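Local coordinates for hypothetical protein ybgI (Escherichia coli, Escherichia coli O157:H7, PDB 1NMO) that binds two metal ions per subunit in a ring-shaped hexamer and, judging from similarity, may take part in degrading radiation-damaged nucleotides, at residues I19-G31 with I61-P73. Sequence-based numbering, arbitrary orientation.
Sequences ISDYAPNGLQVEG and IVHHGYFWKGESP. With FE (Fe (III) ion), chain G; FE (Fe (III) ion), chain H.
The amide of Gln28 reaches across to the backbone of Tyr66, a worked example of a side chain bridging two loops whose neighbouring strands are not adjacent. Gln28 OE1 receives Tyr66 N at 2.7 Å, in the carbonyl plane on a lone pair and almost straight (171°). With CB already directed at 61-73, CG anti to the carbonyl carbon (chi1 -58°) and an extended chain bring the amide there. Its other end, NE2, donates to Pro24 O and to a water that in turn donates to Tyr66 O; with OE1 accepting and NE2 donating, the bonds favour one of the two amide orientations. Nearer the start of 19-31, Lys69 N donates to Tyr22 O (2.9 Å). Between these bonds, Ala23 CB sits over one face of the Trp68 six-membered ring, 4.0 Å from its centroid, a CH-pi contact. Phe67 instead offers its edge: CE2 meets Gln28 O at 3.4 Å and Val29 CG2, while Pro24 CG, also near the ring plane, packs against Phe67 CB.

In the second shell, Trp68 NE1 donates to Gly65 O, and Asp21 OD1 accepts Tyr22 N. Just upstream, His63 binds one iron with Asp101, Glu219 and a water; His64 binds the other with His215 and the same Glu219. Strand 26-29 edges the mixed sheet, Gln28 and Val29 forming a classic bulge against Leu93 of strand 92-95, which separates it from strand 59-62; Tyr66 packs onto helix 78-88.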
ATOM      1  N   ILE A  19      44.329 -12.658 -19.098  1.00 29.91           N
ATOM      2  CA  ILE A  19      43.345 -11.566 -19.177  1.00 29.83           C
ATOM      3  C   ILE A  19      43.666 -10.301 -18.395  1.00 30.83           C
ATOM      4  O   ILE A  19      43.872 -10.346 -17.170  1.00 32.73           O
ATOM      5  CB  ILE A  19      41.954 -12.111 -18.778  1.00 28.99           C
ATOM      6  CG1 ILE A  19      41.606 -13.240 -19.742  1.00 27.44           C
ATOM      7  CG2 ILE A  19      40.862 -11.065 -18.989  1.00 28.66           C
ATOM      8  CD1 ILE A  19      40.713 -14.272 -19.199  1.00 27.45           C
ATOM      9  N   SER A  20      43.705  -9.158 -19.088  1.00 30.30           N
ATOM     10  CA  SER A  20      44.052  -7.930 -18.390  1.00 30.37           C
ATOM     11  C   SER A  20      42.779  -7.415 -17.731  1.00 29.29           C
ATOM     12  O   SER A  20      41.738  -7.264 -18.396  1.00 29.34           O
ATOM     13  CB  SER A  20      44.612  -6.884 -19.353  1.00 31.99           C
ATOM     14  OG  SER A  20      43.536  -6.014 -19.712  1.00 35.03           O
ATOM     15  N   ASP A  21      42.888  -7.116 -16.437  1.00 28.14           N
ATOM     16  CA  ASP A  21      41.745  -6.701 -15.640  1.00 26.92           C
ATOM     17  C   ASP A  21      41.834  -5.337 -14.894  1.00 27.09           C
ATOM     18  O   ASP A  21      42.898  -4.722 -14.782  1.00 27.51           O
ATOM     19  CB  ASP A  21      41.529  -7.824 -14.643  1.00 25.27           C
ATOM     20  CG  ASP A  21      40.108  -8.151 -14.455  1.00 24.95           C
ATOM     21  OD1 ASP A  21      39.278  -7.202 -14.424  1.00 22.81           O
ATOM     22  OD2 ASP A  21      39.846  -9.373 -14.317  1.00 25.77           O
ATOM     23  N   TYR A  22      40.699  -4.886 -14.375  1.00 27.21           N
ATOM     24  CA  TYR A  22      40.609  -3.639 -13.590  1.00 26.63           C
ATOM     25  C   TYR A  22      40.993  -3.994 -12.121  1.00 26.04           C
ATOM     26  O   TYR A  22      40.965  -3.128 -11.211  1.00 26.09           O
ATOM     27  CB  TYR A  22      39.161  -3.111 -13.578  1.00 26.03           C
ATOM     28  CG  TYR A  22      38.565  -2.872 -14.919  1.00 27.97           C
ATOM     29  CD1 TYR A  22      38.830  -1.673 -15.604  1.00 30.27           C
ATOM     30  CD2 TYR A  22      37.745  -3.852 -15.548  1.00 29.09           C
ATOM     31  CE1 TYR A  22      38.303  -1.428 -16.900  1.00 32.29           C
ATOM     32  CE2 TYR A  22      37.208  -3.634 -16.853  1.00 30.58           C
ATOM     33  CZ  TYR A  22      37.497  -2.415 -17.517  1.00 31.56           C
ATOM     34  OH  TYR A  22      37.041  -2.148 -18.792  1.00 34.74           O
ATOM     35  N   ALA A  23      41.285  -5.266 -11.859  1.00 24.16           N
ATOM     36  CA  ALA A  23      41.626  -5.588 -10.488  1.00 23.21           C
ATOM     37  C   ALA A  23      42.374  -6.907 -10.394  1.00 22.73           C
ATOM     38  O   ALA A  23      42.306  -7.767 -11.289  1.00 23.13           O
ATOM     39  CB  ALA A  23      40.363  -5.579  -9.602  1.00 22.37           C
ATOM     40  N   PRO A  24      43.160  -7.074  -9.330  1.00 21.99           N
ATOM     41  CA  PRO A  24      43.845  -8.376  -9.313  1.00 20.71           C
ATOM     42  C   PRO A  24      42.915  -9.579  -9.242  1.00 19.82           C
ATOM     43  O   PRO A  24      41.933  -9.559  -8.530  1.00 19.63           O
ATOM     44  CB  PRO A  24      44.728  -8.301  -8.071  1.00 19.88           C
ATOM     45  CG  PRO A  24      43.982  -7.221  -7.154  1.00 20.38           C
ATOM     46  CD  PRO A  24      43.601  -6.191  -8.218  1.00 22.15           C
ATOM     47  N   ASN A  25      43.237 -10.633  -9.979  1.00 19.69           N
ATOM     48  CA  ASN A  25      42.463 -11.868  -9.905  1.00 19.39           C
ATOM     49  C   ASN A  25      43.296 -12.928  -9.075  1.00 19.09           C
ATOM     50  O   ASN A  25      44.553 -12.919  -9.094  1.00 19.44           O
ATOM     51  CB  ASN A  25      42.111 -12.345 -11.329  1.00 16.75           C
ATOM     52  CG  ASN A  25      41.080 -11.471 -11.999  1.00 17.25           C
ATOM     53  OD1 ASN A  25      39.946 -11.271 -11.444  1.00 15.41           O
ATOM     54  ND2 ASN A  25      41.418 -10.946 -13.241  1.00 14.38           N
ATOM     55  N   GLY A  26      42.600 -13.798  -8.315  1.00 18.43           N
ATOM     56  CA  GLY A  26      43.293 -14.806  -7.514  1.00 17.10           C
ATOM     57  C   GLY A  26      43.106 -14.577  -6.016  1.00 17.28           C
ATOM     58  O   GLY A  26      42.023 -14.110  -5.596  1.00 16.49           O
ATOM     59  N   LEU A  27      44.149 -14.865  -5.213  1.00 16.47           N
ATOM     60  CA  LEU A  27      44.075 -14.672  -3.732  1.00 16.18           C
ATOM     61  C   LEU A  27      44.096 -13.162  -3.483  1.00 15.64           C
ATOM     62  O   LEU A  27      45.111 -12.544  -3.788  1.00 15.79           O
ATOM     63  CB  LEU A  27      45.345 -15.192  -3.064  1.00 15.02           C
ATOM     64  CG  LEU A  27      45.099 -16.150  -1.930  1.00 17.27           C
ATOM     65  CD1 LEU A  27      46.332 -16.214  -1.082  1.00 15.35           C
ATOM     66  CD2 LEU A  27      43.908 -15.774  -1.139  1.00 14.01           C
ATOM     67  N   GLN A  28      43.064 -12.538  -2.951  1.00 14.35           N
ATOM     68  CA  GLN A  28      43.259 -11.107  -2.747  1.00 15.69           C
ATOM     69  C   GLN A  28      43.590 -10.807  -1.278  1.00 16.61           C
ATOM     70  O   GLN A  28      44.166  -9.767  -0.954  1.00 16.62           O
ATOM     71  CB  GLN A  28      42.018 -10.327  -3.146  1.00 15.30           C
ATOM     72  CG  GLN A  28      41.613 -10.548  -4.612  1.00 16.77           C
ATOM     73  CD  GLN A  28      40.456  -9.634  -4.957  1.00 17.97           C
ATOM     74  OE1 GLN A  28      39.842  -9.032  -4.056  1.00 16.67           O
ATOM     75  NE2 GLN A  28      40.149  -9.513  -6.246  1.00 17.35           N
ATOM     76  N   VAL A  29      43.233 -11.692  -0.365  1.00 16.37           N
ATOM     77  CA  VAL A  29      43.553 -11.380   1.041  1.00 17.19           C
ATOM     78  C   VAL A  29      43.905 -12.731   1.571  1.00 17.95           C
ATOM     79  O   VAL A  29      43.066 -13.610   1.629  1.00 19.32           O
ATOM     80  CB  VAL A  29      42.341 -10.799   1.809  1.00 15.64           C
ATOM     81  CG1 VAL A  29      42.793 -10.361   3.219  1.00 14.71           C
ATOM     82  CG2 VAL A  29      41.746  -9.566   1.011  1.00 15.45           C
ATOM     83  N   GLU A  30      45.168 -12.920   1.900  1.00 17.93           N
ATOM     84  CA  GLU A  30      45.630 -14.197   2.421  1.00 18.00           C
ATOM     85  C   GLU A  30      45.136 -14.478   3.836  1.00 18.88           C
ATOM     86  O   GLU A  30      45.067 -13.578   4.664  1.00 17.10           O
ATOM     87  CB  GLU A  30      47.141 -14.199   2.443  1.00 17.78           C
ATOM     88  CG  GLU A  30      47.755 -15.512   2.525  1.00 18.62           C
ATOM     89  CD  GLU A  30      49.241 -15.390   2.796  1.00 21.83           C
ATOM     90  OE1 GLU A  30      49.818 -14.281   2.522  1.00 21.48           O
ATOM     91  OE2 GLU A  30      49.825 -16.401   3.280  1.00 20.45           O
ATOM     92  N   GLY A  31      44.842 -15.766   4.087  1.00 20.26           N
ATOM     93  CA  GLY A  31      44.392 -16.262   5.384  1.00 18.64           C
ATOM     94  C   GLY A  31      45.065 -17.606   5.729  1.00 18.52           C
ATOM     95  O   GLY A  31      46.245 -17.804   5.379  1.00 17.19           O
ATOM     96  N   ILE A  61      35.082 -16.948  -2.026  1.00 10.95           N
ATOM     97  CA  ILE A  61      35.386 -16.722  -3.432  1.00 10.50           C
ATOM     98  C   ILE A  61      34.227 -15.887  -4.044  1.00 10.87           C
ATOM     99  O   ILE A  61      33.040 -16.165  -3.779  1.00 11.07           O
ATOM    100  CB  ILE A  61      35.567 -18.039  -4.191  1.00  9.28           C
ATOM    101  CG1 ILE A  61      36.663 -18.897  -3.533  1.00  6.23           C
ATOM    102  CG2 ILE A  61      35.900 -17.676  -5.631  1.00  8.83           C
ATOM    103  CD1 ILE A  61      37.016 -20.209  -4.269  1.00  3.54           C
ATOM    104  N   VAL A  62      34.569 -14.865  -4.837  1.00  9.78           N
ATOM    105  CA  VAL A  62      33.584 -13.950  -5.378  1.00  9.53           C
ATOM    106  C   VAL A  62      33.871 -13.457  -6.771  1.00 10.42           C
ATOM    107  O   VAL A  62      34.966 -13.690  -7.271  1.00  9.21           O
ATOM    108  CB  VAL A  62      33.488 -12.654  -4.519  1.00  9.76           C
ATOM    109  CG1 VAL A  62      33.004 -12.951  -3.114  1.00  7.15           C
ATOM    110  CG2 VAL A  62      34.798 -11.971  -4.483  1.00  8.45           C
ATOM    111  N   HIS A  63      32.856 -12.853  -7.425  1.00  8.80           N
ATOM    112  CA  HIS A  63      33.060 -12.267  -8.734  1.00  9.79           C
ATOM    113  C   HIS A  63      33.628 -10.848  -8.569  1.00 10.45           C
ATOM    114  O   HIS A  63      34.433 -10.420  -9.400  1.00  8.11           O
ATOM    115  CB  HIS A  63      31.781 -12.187  -9.499  1.00 10.02           C
ATOM    116  CG  HIS A  63      31.914 -11.597 -10.878  1.00 12.07           C
ATOM    117  ND1 HIS A  63      33.012 -11.813 -11.699  1.00 10.45           N
ATOM    118  CD2 HIS A  63      31.067 -10.787 -11.578  1.00 12.82           C
ATOM    119  CE1 HIS A  63      32.834 -11.149 -12.839  1.00 12.95           C
ATOM    120  NE2 HIS A  63      31.664 -10.511 -12.791  1.00 11.98           N
ATOM    121  N   HIS A  64      33.194 -10.135  -7.507  1.00 11.13           N
ATOM    122  CA  HIS A  64      33.634  -8.764  -7.185  1.00 12.74           C
ATOM    123  C   HIS A  64      34.334  -8.666  -5.808  1.00 13.74           C
ATOM    124  O   HIS A  64      33.696  -8.595  -4.736  1.00 13.13           O
ATOM    125  CB  HIS A  64      32.455  -7.798  -7.141  1.00 14.10           C
ATOM    126  CG  HIS A  64      31.688  -7.696  -8.412  1.00 13.73           C
ATOM    127  ND1 HIS A  64      30.442  -8.265  -8.570  1.00 12.23           N
ATOM    128  CD2 HIS A  64      31.974  -7.074  -9.582  1.00 14.98           C
ATOM    129  CE1 HIS A  64      29.990  -7.987  -9.775  1.00 14.85           C
ATOM    130  NE2 HIS A  64      30.895  -7.265 -10.408  1.00 15.93           N
ATOM    131  N   GLY A  65      35.662  -8.638  -5.824  1.00 14.96           N
ATOM    132  CA  GLY A  65      36.399  -8.570  -4.565  1.00 13.17           C
ATOM    133  C   GLY A  65      36.824  -7.156  -4.345  1.00 14.10           C
ATOM    134  O   GLY A  65      36.010  -6.257  -4.559  1.00 12.42           O
ATOM    135  N   TYR A  66      38.096  -6.925  -3.978  1.00 14.19           N
ATOM    136  CA  TYR A  66      38.539  -5.541  -3.669  1.00 15.52           C
ATOM    137  C   TYR A  66      39.702  -5.020  -4.530  1.00 15.81           C
ATOM    138  O   TYR A  66      40.065  -5.608  -5.551  1.00 15.65           O
ATOM    139  CB  TYR A  66      38.975  -5.467  -2.199  1.00 12.70           C
ATOM    140  CG  TYR A  66      38.008  -6.049  -1.181  1.00 12.26           C
ATOM    141  CD1 TYR A  66      36.668  -5.956  -1.374  1.00 12.25           C
ATOM    142  CD2 TYR A  66      38.458  -6.717  -0.008  1.00 10.78           C
ATOM    143  CE1 TYR A  66      35.765  -6.518  -0.464  1.00 12.62           C
ATOM    144  CE2 TYR A  66      37.540  -7.273   0.916  1.00  9.16           C
ATOM    145  CZ  TYR A  66      36.189  -7.170   0.653  1.00 10.26           C
ATOM    146  OH  TYR A  66      35.177  -7.754   1.425  1.00 10.84           O
ATOM    147  N   PHE A  67      40.250  -3.879  -4.117  1.00 16.99           N
ATOM    148  CA  PHE A  67      41.448  -3.304  -4.764  1.00 17.96           C
ATOM    149  C   PHE A  67      41.281  -2.960  -6.228  1.00 19.62           C
ATOM    150  O   PHE A  67      42.145  -3.299  -7.037  1.00 19.06           O
ATOM    151  CB  PHE A  67      42.568  -4.316  -4.626  1.00 17.00           C
ATOM    152  CG  PHE A  67      42.664  -4.875  -3.230  1.00 16.64           C
ATOM    153  CD1 PHE A  67      42.667  -4.012  -2.143  1.00 15.52           C
ATOM    154  CD2 PHE A  67      42.741  -6.228  -3.004  1.00 16.05           C
ATOM    155  CE1 PHE A  67      42.739  -4.495  -0.843  1.00 14.23           C
ATOM    156  CE2 PHE A  67      42.816  -6.714  -1.736  1.00 15.90           C
ATOM    157  CZ  PHE A  67      42.814  -5.821  -0.642  1.00 15.13           C
ATOM    158  N   TRP A  68      40.138  -2.349  -6.564  1.00 22.20           N
ATOM    159  CA  TRP A  68      39.838  -1.897  -7.932  1.00 23.02           C
ATOM    160  C   TRP A  68      40.795  -0.742  -8.317  1.00 24.28           C
ATOM    161  O   TRP A  68      41.164   0.126  -7.472  1.00 22.26           O
ATOM    162  CB  TRP A  68      38.386  -1.405  -8.025  1.00 22.40           C
ATOM    163  CG  TRP A  68      37.424  -2.517  -7.826  1.00 24.82           C
ATOM    164  CD1 TRP A  68      36.931  -2.959  -6.606  1.00 25.44           C
ATOM    165  CD2 TRP A  68      37.026  -3.528  -8.808  1.00 24.99           C
ATOM    166  NE1 TRP A  68      36.280  -4.194  -6.770  1.00 24.32           N
ATOM    167  CE2 TRP A  68      36.308  -4.559  -8.091  1.00 23.98           C
ATOM    168  CE3 TRP A  68      37.203  -3.671 -10.212  1.00 24.57           C
ATOM    169  CZ2 TRP A  68      35.776  -5.713  -8.737  1.00 23.87           C
ATOM    170  CZ3 TRP A  68      36.672  -4.825 -10.852  1.00 22.48           C
ATOM    171  CH2 TRP A  68      35.966  -5.826 -10.107  1.00 23.39           C
ATOM    172  N   LYS A  69      41.145  -0.732  -9.606  1.00 24.84           N
ATOM    173  CA  LYS A  69      42.034   0.267 -10.097  1.00 27.10           C
ATOM    174  C   LYS A  69      41.453   1.659  -9.850  1.00 28.05           C
ATOM    175  O   LYS A  69      40.261   1.973 -10.151  1.00 26.76           O
ATOM    176  CB  LYS A  69      42.362   0.060 -11.593  1.00 28.78           C
ATOM    177  CG  LYS A  69      43.711   0.698 -12.025  1.00 31.26           C
ATOM    178  CD  LYS A  69      44.807  -0.372 -12.460  1.00 33.28           C
ATOM    179  CE  LYS A  69      44.233  -1.539 -13.336  1.00 33.61           C
ATOM    180  NZ  LYS A  69      43.792  -1.180 -14.752  1.00 34.85           N
ATOM    181  N   GLY A  70      42.320   2.476  -9.226  1.00 28.77           N
ATOM    182  CA  GLY A  70      41.955   3.845  -8.922  1.00 29.31           C
ATOM    183  C   GLY A  70      41.298   4.168  -7.595  1.00 29.37           C
ATOM    184  O   GLY A  70      41.220   5.349  -7.323  1.00 29.45           O
ATOM    185  N   GLU A  71      40.825   3.195  -6.804  1.00 28.46           N
ATOM    186  CA  GLU A  71      40.213   3.553  -5.525  1.00 28.74           C
ATOM    187  C   GLU A  71      41.329   3.897  -4.525  1.00 28.33           C
ATOM    188  O   GLU A  71      42.504   3.587  -4.773  1.00 29.14           O
ATOM    189  CB  GLU A  71      39.330   2.405  -4.981  1.00 29.80           C
ATOM    190  CG  GLU A  71      40.024   0.995  -4.723  1.00 32.29           C
ATOM    191  CD  GLU A  71      39.047  -0.066  -4.151  1.00 32.86           C
ATOM    192  OE1 GLU A  71      37.864  -0.084  -4.624  1.00 34.86           O
ATOM    193  OE2 GLU A  71      39.448  -0.870  -3.243  1.00 34.65           O
ATOM    194  N   SER A  72      40.989   4.563  -3.421  1.00 26.90           N
ATOM    195  CA  SER A  72      42.010   4.898  -2.422  1.00 25.15           C
ATOM    196  C   SER A  72      42.371   3.620  -1.696  1.00 23.51           C
ATOM    197  O   SER A  72      41.501   2.767  -1.488  1.00 23.22           O
ATOM    198  CB  SER A  72      41.501   5.916  -1.379  1.00 25.27           C
ATOM    199  OG  SER A  72      42.438   6.014  -0.305  1.00 26.48           O
ATOM    200  N   PRO A  73      43.671   3.467  -1.328  1.00 22.95           N
ATOM    201  CA  PRO A  73      44.304   2.339  -0.613  1.00 21.54           C
ATOM    202  C   PRO A  73      43.994   2.398   0.856  1.00 21.42           C
ATOM    203  O   PRO A  73      44.027   1.383   1.572  1.00 23.29           O
ATOM    204  CB  PRO A  73      45.804   2.579  -0.808  1.00 21.64           C
ATOM    205  CG  PRO A  73      45.900   3.467  -1.973  1.00 20.81           C
ATOM    206  CD  PRO A  73      44.713   4.397  -1.840  1.00 21.41           C
TER
HETATM  207 FE    FE G 301      29.966  -7.216 -12.329  1.00 30.80          FE
HETATM  208 FE    FE H 302      31.028  -9.000 -14.719  1.00 25.37          FE
HETATM  209  O   HOH W   1      38.327  -7.522  -7.146  1.00 21.20           O
HETATM  210  O   HOH W   2      30.738  -7.927 -16.817  1.00 20.34           O